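Local coordinates for protein 2,3-dihydroxybenzoate-AMP ligase (Mycobacterium smegmatis, PDB 5KEI) that belongs to the ANL superfamily of AMP-binding enzymes, with a large N-terminal part and a smaller C-terminal domain, at residues I62-L76 against L266-F278. Numbering follows the deposited sequence.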
loop_
_atom_site.group_PDB
_atom_site.type_symbol
_atom_site.label_atom_id
_atom_site.label_comp_id
_atom_site.label_asym_id
_atom_site.label_seq_id
_atom_site.Cartn_x
_atom_site.Cartn_y
_atom_site.Cartn_z
ATOM N N ILE A 62 14.123 22.599 9.235
ATOM C CA ILE A 62 14.352 21.891 7.989
ATOM C C ILE A 62 13.274 20.825 7.811
ATOM O O ILE A 62 13.040 20.025 8.707
ATOM C CB ILE A 62 15.736 21.239 7.965
ATOM C CG1 ILE A 62 16.815 22.284 8.247
ATOM C CG2 ILE A 62 15.973 20.581 6.629
ATOM C CD1 ILE A 62 16.858 23.384 7.219
ATOM N N ALA A 63 12.603 20.826 6.666
ATOM C CA ALA A 63 11.507 19.893 6.449
ATOM C C ALA A 63 11.997 18.630 5.748
ATOM O O ALA A 63 11.718 17.520 6.198
ATOM C CB ALA A 63 10.390 20.551 5.644
ATOM N N VAL A 64 12.731 18.806 4.653
ATOM C CA VAL A 64 13.180 17.692 3.841
ATOM C C VAL A 64 14.644 17.895 3.435
ATOM O O VAL A 64 15.085 19.026 3.255
ATOM C CB VAL A 64 12.292 17.532 2.598
ATOM C CG1 VAL A 64 10.881 17.072 2.994
ATOM C CG2 VAL A 64 12.215 18.848 1.830
ATOM N N ILE A 65 15.406 16.804 3.339
ATOM C CA ILE A 65 16.813 16.866 2.920
ATOM C C ILE A 65 17.111 15.763 1.912
ATOM O O ILE A 65 16.588 14.662 2.039
ATOM C CB ILE A 65 17.805 16.704 4.108
ATOM C CG1 ILE A 65 17.434 17.595 5.292
ATOM C CG2 ILE A 65 19.218 17.006 3.672
ATOM C CD1 ILE A 65 18.513 17.640 6.362
ATOM N N ASP A 66 17.923 16.059 0.900
ATOM C CA ASP A 66 18.533 15.007 0.084
ATOM C C ASP A 66 19.972 15.413 -0.191
ATOM O O ASP A 66 20.445 16.411 0.356
ATOM C CB ASP A 66 17.756 14.720 -1.223
ATOM C CG ASP A 66 17.622 15.938 -2.150
ATOM O OD1 ASP A 66 18.542 16.778 -2.218
ATOM O OD2 ASP A 66 16.582 16.040 -2.845
ATOM N N ALA A 67 20.650 14.638 -1.029
ATOM C CA ALA A 67 22.077 14.796 -1.285
ATOM C C ALA A 67 22.476 16.223 -1.658
ATOM O O ALA A 67 23.501 16.737 -1.195
ATOM C CB ALA A 67 22.506 13.836 -2.383
ATOM N N ASP A 68 21.665 16.867 -2.487
ATOM C CA ASP A 68 22.045 18.165 -3.025
ATOM C C ASP A 68 21.188 19.342 -2.553
ATOM O O ASP A 68 21.611 20.488 -2.659
ATOM C CB ASP A 68 22.040 18.088 -4.553
ATOM C CG ASP A 68 23.007 17.041 -5.079
ATOM O OD1 ASP A 68 24.016 16.769 -4.387
ATOM O OD2 ASP A 68 22.758 16.491 -6.173
ATOM N N HIS A 69 20.004 19.061 -2.018
ATOM C CA HIS A 69 19.089 20.116 -1.583
ATOM C C HIS A 69 18.607 19.938 -0.161
ATOM O O HIS A 69 18.704 18.855 0.410
ATOM C CB HIS A 69 17.871 20.169 -2.499
ATOM C CG HIS A 69 18.214 20.181 -3.949
ATOM N ND1 HIS A 69 18.624 21.322 -4.607
ATOM C CD2 HIS A 69 18.216 19.190 -4.874
ATOM C CE1 HIS A 69 18.860 21.035 -5.875
ATOM N NE2 HIS A 69 18.620 19.747 -6.063
ATOM N N ARG A 70 18.068 21.013 0.397
ATOM C CA ARG A 70 17.348 20.945 1.659
ATOM C C ARG A 70 16.378 22.126 1.724
ATOM O O ARG A 70 16.708 23.241 1.325
ATOM C CB ARG A 70 18.311 20.927 2.864
ATOM C CG ARG A 70 18.736 22.292 3.419
ATOM C CD ARG A 70 20.140 22.262 4.044
ATOM N NE ARG A 70 21.189 22.078 3.032
ATOM C CZ ARG A 70 21.878 23.061 2.442
ATOM N NH1 ARG A 70 22.802 22.766 1.533
ATOM N NH2 ARG A 70 21.651 24.336 2.749
ATOM N N HIS A 71 15.168 21.861 2.202
ATOM C CA HIS A 71 14.132 22.876 2.289
ATOM C C HIS A 71 13.570 22.980 3.707
ATOM O O HIS A 71 13.262 21.973 4.340
ATOM C CB HIS A 71 13.003 22.562 1.303
ATOM C CG HIS A 71 13.453 22.317 -0.092
ATOM N ND1 HIS A 71 14.317 23.182 -0.776
ATOM C CD2 HIS A 71 13.195 21.325 -0.975
ATOM C CE1 HIS A 71 14.548 22.721 -1.971
ATOM N NE2 HIS A 71 13.866 21.583 -2.136
ATOM N N THR A 72 13.441 24.201 4.207
ATOM C CA THR A 72 12.713 24.445 5.441
ATOM C C THR A 72 11.219 24.269 5.172
ATOM O O THR A 72 10.798 24.223 4.009
ATOM C CB THR A 72 12.966 25.858 5.981
ATOM O OG1 THR A 72 12.444 26.810 5.047
ATOM C CG2 THR A 72 14.456 26.107 6.163
ATOM N N TYR A 73 10.422 24.182 6.236
ATOM C CA TYR A 73 8.977 24.024 6.101
ATOM C C TYR A 73 8.331 25.201 5.386
ATOM O O TYR A 73 7.362 25.021 4.649
ATOM C CB TYR A 73 8.320 23.823 7.472
ATOM C CG TYR A 73 8.357 22.391 7.959
ATOM C CD1 TYR A 73 7.419 21.456 7.519
ATOM C CD2 TYR A 73 9.344 21.965 8.854
ATOM C CE1 TYR A 73 7.465 20.128 7.962
ATOM C CE2 TYR A 73 9.393 20.650 9.306
ATOM C CZ TYR A 73 8.451 19.738 8.855
ATOM O OH TYR A 73 8.510 18.445 9.308
ATOM N N ALA A 74 8.870 26.403 5.594
ATOM C CA ALA A 74 8.352 27.595 4.921
ATOM C C ALA A 74 8.682 27.571 3.430
ATOM O O ALA A 74 7.836 27.881 2.583
ATOM C CB ALA A 74 8.899 28.862 5.569
ATOM N N GLU A 75 9.911 27.190 3.118
ATOM C CA GLU A 75 10.351 27.041 1.735
ATOM C C GLU A 75 9.603 25.934 0.997
ATOM O O GLU A 75 9.276 26.096 -0.173
ATOM C CB GLU A 75 11.860 26.778 1.700
ATOM C CG GLU A 75 12.656 27.985 2.176
ATOM C CD GLU A 75 14.108 27.684 2.494
ATOM O OE1 GLU A 75 14.541 26.523 2.323
ATOM O OE2 GLU A 75 14.814 28.624 2.933
ATOM N N LEU A 76 9.335 24.817 1.677
ATOM C CA LEU A 76 8.625 23.690 1.054
ATOM C C LEU A 76 7.151 24.038 0.800
ATOM O O LEU A 76 6.576 23.662 -0.228
ATOM C CB LEU A 76 8.742 22.426 1.927
ATOM C CG LEU A 76 7.963 21.176 1.499
ATOM C CD1 LEU A 76 8.267 20.779 0.058
ATOM C CD2 LEU A 76 8.244 20.008 2.447
ATOM N N LEU A 266 7.475 10.116 6.200
ATOM C CA LEU A 266 7.556 11.541 5.873
ATOM C C LEU A 266 6.395 12.363 6.446
ATOM O O LEU A 266 6.614 13.386 7.086
ATOM C CB LEU A 266 7.618 11.719 4.350
ATOM C CG LEU A 266 7.362 13.151 3.862
ATOM C CD1 LEU A 266 8.546 14.060 4.121
ATOM C CD2 LEU A 266 6.989 13.158 2.401
ATOM N N LEU A 267 5.167 11.899 6.251
ATOM C CA LEU A 267 3.991 12.622 6.725
ATOM C C LEU A 267 3.877 12.703 8.240
ATOM O O LEU A 267 3.575 13.775 8.805
ATOM C CB LEU A 267 2.731 11.978 6.144
ATOM C CG LEU A 267 2.710 12.153 4.607
ATOM C CD1 LEU A 267 1.514 11.529 3.968
ATOM C CD2 LEU A 267 2.765 13.622 4.215
ATOM N N GLY A 268 4.096 11.576 8.905
ATOM C CA GLY A 268 4.037 11.571 10.350
ATOM C C GLY A 268 5.127 12.486 10.861
ATOM O O GLY A 268 4.885 13.304 11.737
ATOM N N ALA A 269 6.319 12.368 10.280
ATOM C CA ALA A 269 7.409 13.273 10.611
ATOM C C ALA A 269 6.964 14.735 10.437
ATOM O O ALA A 269 7.273 15.574 11.274
ATOM C CB ALA A 269 8.637 12.970 9.753
ATOM N N MET A 270 6.206 15.035 9.380
ATOM C CA MET A 270 5.799 16.413 9.129
ATOM C C MET A 270 4.737 16.894 10.118
ATOM O O MET A 270 4.613 18.088 10.350
ATOM C CB MET A 270 5.297 16.581 7.695
ATOM C CG MET A 270 6.405 16.708 6.653
ATOM S SD MET A 270 5.744 16.803 4.971
ATOM C CE MET A 270 5.087 18.451 4.937
ATOM N N THR A 271 3.978 15.983 10.711
ATOM C CA THR A 271 2.999 16.404 11.700
ATOM C C THR A 271 3.638 16.912 12.993
ATOM O O THR A 271 2.969 17.607 13.766
ATOM C CB THR A 271 2.018 15.276 12.076
ATOM O OG1 THR A 271 2.753 14.169 12.603
ATOM C CG2 THR A 271 1.190 14.835 10.873
ATOM N N VAL A 272 4.905 16.563 13.248
ATOM C CA VAL A 272 5.597 17.054 14.458
ATOM C C VAL A 272 6.744 18.032 14.173
ATOM O O VAL A 272 7.513 18.372 15.077
ATOM C CB VAL A 272 6.202 15.904 15.324
ATOM C CG1 VAL A 272 5.107 14.997 15.921
ATOM C CG2 VAL A 272 7.267 15.126 14.541
ATOM N N GLY A 273 6.879 18.470 12.924
ATOM C CA GLY A 273 7.945 19.394 12.574
ATOM C C GLY A 273 9.346 18.803 12.631
ATOM O O GLY A 273 10.324 19.525 12.821
ATOM N N ALA A 274 9.437 17.488 12.442
ATOM C CA ALA A 274 10.724 16.802 12.360
ATOM C C ALA A 274 11.347 16.901 10.970
ATOM O O ALA A 274 10.678 17.261 10.002
ATOM C CB ALA A 274 10.566 15.340 12.756
ATOM N N THR A 275 12.631 16.573 10.871
ATOM C CA THR A 275 13.323 16.584 9.582
ATOM C C THR A 275 13.229 15.214 8.900
ATOM O O THR A 275 13.337 14.170 9.552
ATOM C CB THR A 275 14.814 16.974 9.751
ATOM O OG1 THR A 275 14.912 18.203 10.485
ATOM C CG2 THR A 275 15.512 17.117 8.395
ATOM N N THR A 276 13.028 15.215 7.587
ATOM C CA THR A 276 13.051 13.982 6.815
ATOM C C THR A 276 14.197 14.015 5.805
ATOM O O THR A 276 14.379 15.002 5.086
ATOM C CB THR A 276 11.706 13.759 6.088
ATOM O OG1 THR A 276 10.688 13.449 7.055
ATOM C CG2 THR A 276 11.817 12.629 5.082
ATOM N N VAL A 277 14.971 12.934 5.763
ATOM C CA VAL A 277 16.105 12.795 4.850
ATOM C C VAL A 277 15.882 11.689 3.829
ATOM O O VAL A 277 15.723 10.541 4.210
ATOM C CB VAL A 277 17.402 12.460 5.604
ATOM C CG1 VAL A 277 18.515 12.239 4.613
ATOM C CG2 VAL A 277 17.753 13.563 6.625
ATOM N N PHE A 278 15.885 12.027 2.540
ATOM C CA PHE A 278 15.750 11.041 1.462
ATOM C C PHE A 278 17.117 10.487 1.048
ATOM O O PHE A 278 18.104 11.226 1.017
ATOM C CB PHE A 278 15.064 11.658 0.235
ATOM C CG PHE A 278 13.639 12.075 0.474
ATOM C CD1 PHE A 278 13.351 13.261 1.116
ATOM C CD2 PHE A 278 12.593 11.276 0.058
ATOM C CE1 PHE A 278 12.053 13.636 1.346
ATOM C CE2 PHE A 278 11.280 11.655 0.283
ATOM C CZ PHE A 278 11.012 12.832 0.924
HETATM O O HOH W 1 9.703 16.196 7.434
#
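Parallel pairing of strands 62-65 and 275-278 in the nine-stranded mixed sheet is established by their axes, 9° apart, and by the bridges V64–T276 and I65–V277. Three backbone hydrogen bonds join them: T276 N to A63 O (3.0 Å), I65 N to T276 O (2.7 Å) and F278 N to I65 O (2.8 Å). A water donates to both A63 O and A274 O and accepts from T276 OG1, linking A63 to A274 and T276 where the strands begin to pair.

Beyond the strands, Y73 OH donates to A274 O at 2.6 Å, in the carbonyl plane on a lone pair; Y73 CG stands anti to its own carbonyl carbon (chi1 -84°), which carries the ring toward A274. M270 CG, 3.8 Å from Y73 CE1, sits at the ring's edge, while A63 CB, of the same segment as Y73, lies over the centre of one face. On one sheet face V64 CG1 meets the F278 ring edge at CE1 and also L266 CD1, each 4.0 Å away; on the other, I65 CD1 lies 3.7 Å from T275 CG2 and I65 CB meets V277 CG2.

Helix 107-117 packs on the V64 and F278 side, helix 49-57 touches Y73 and M270, and within the sheet strand 62-65 lies between 275-278 and the outermost strand 70-72.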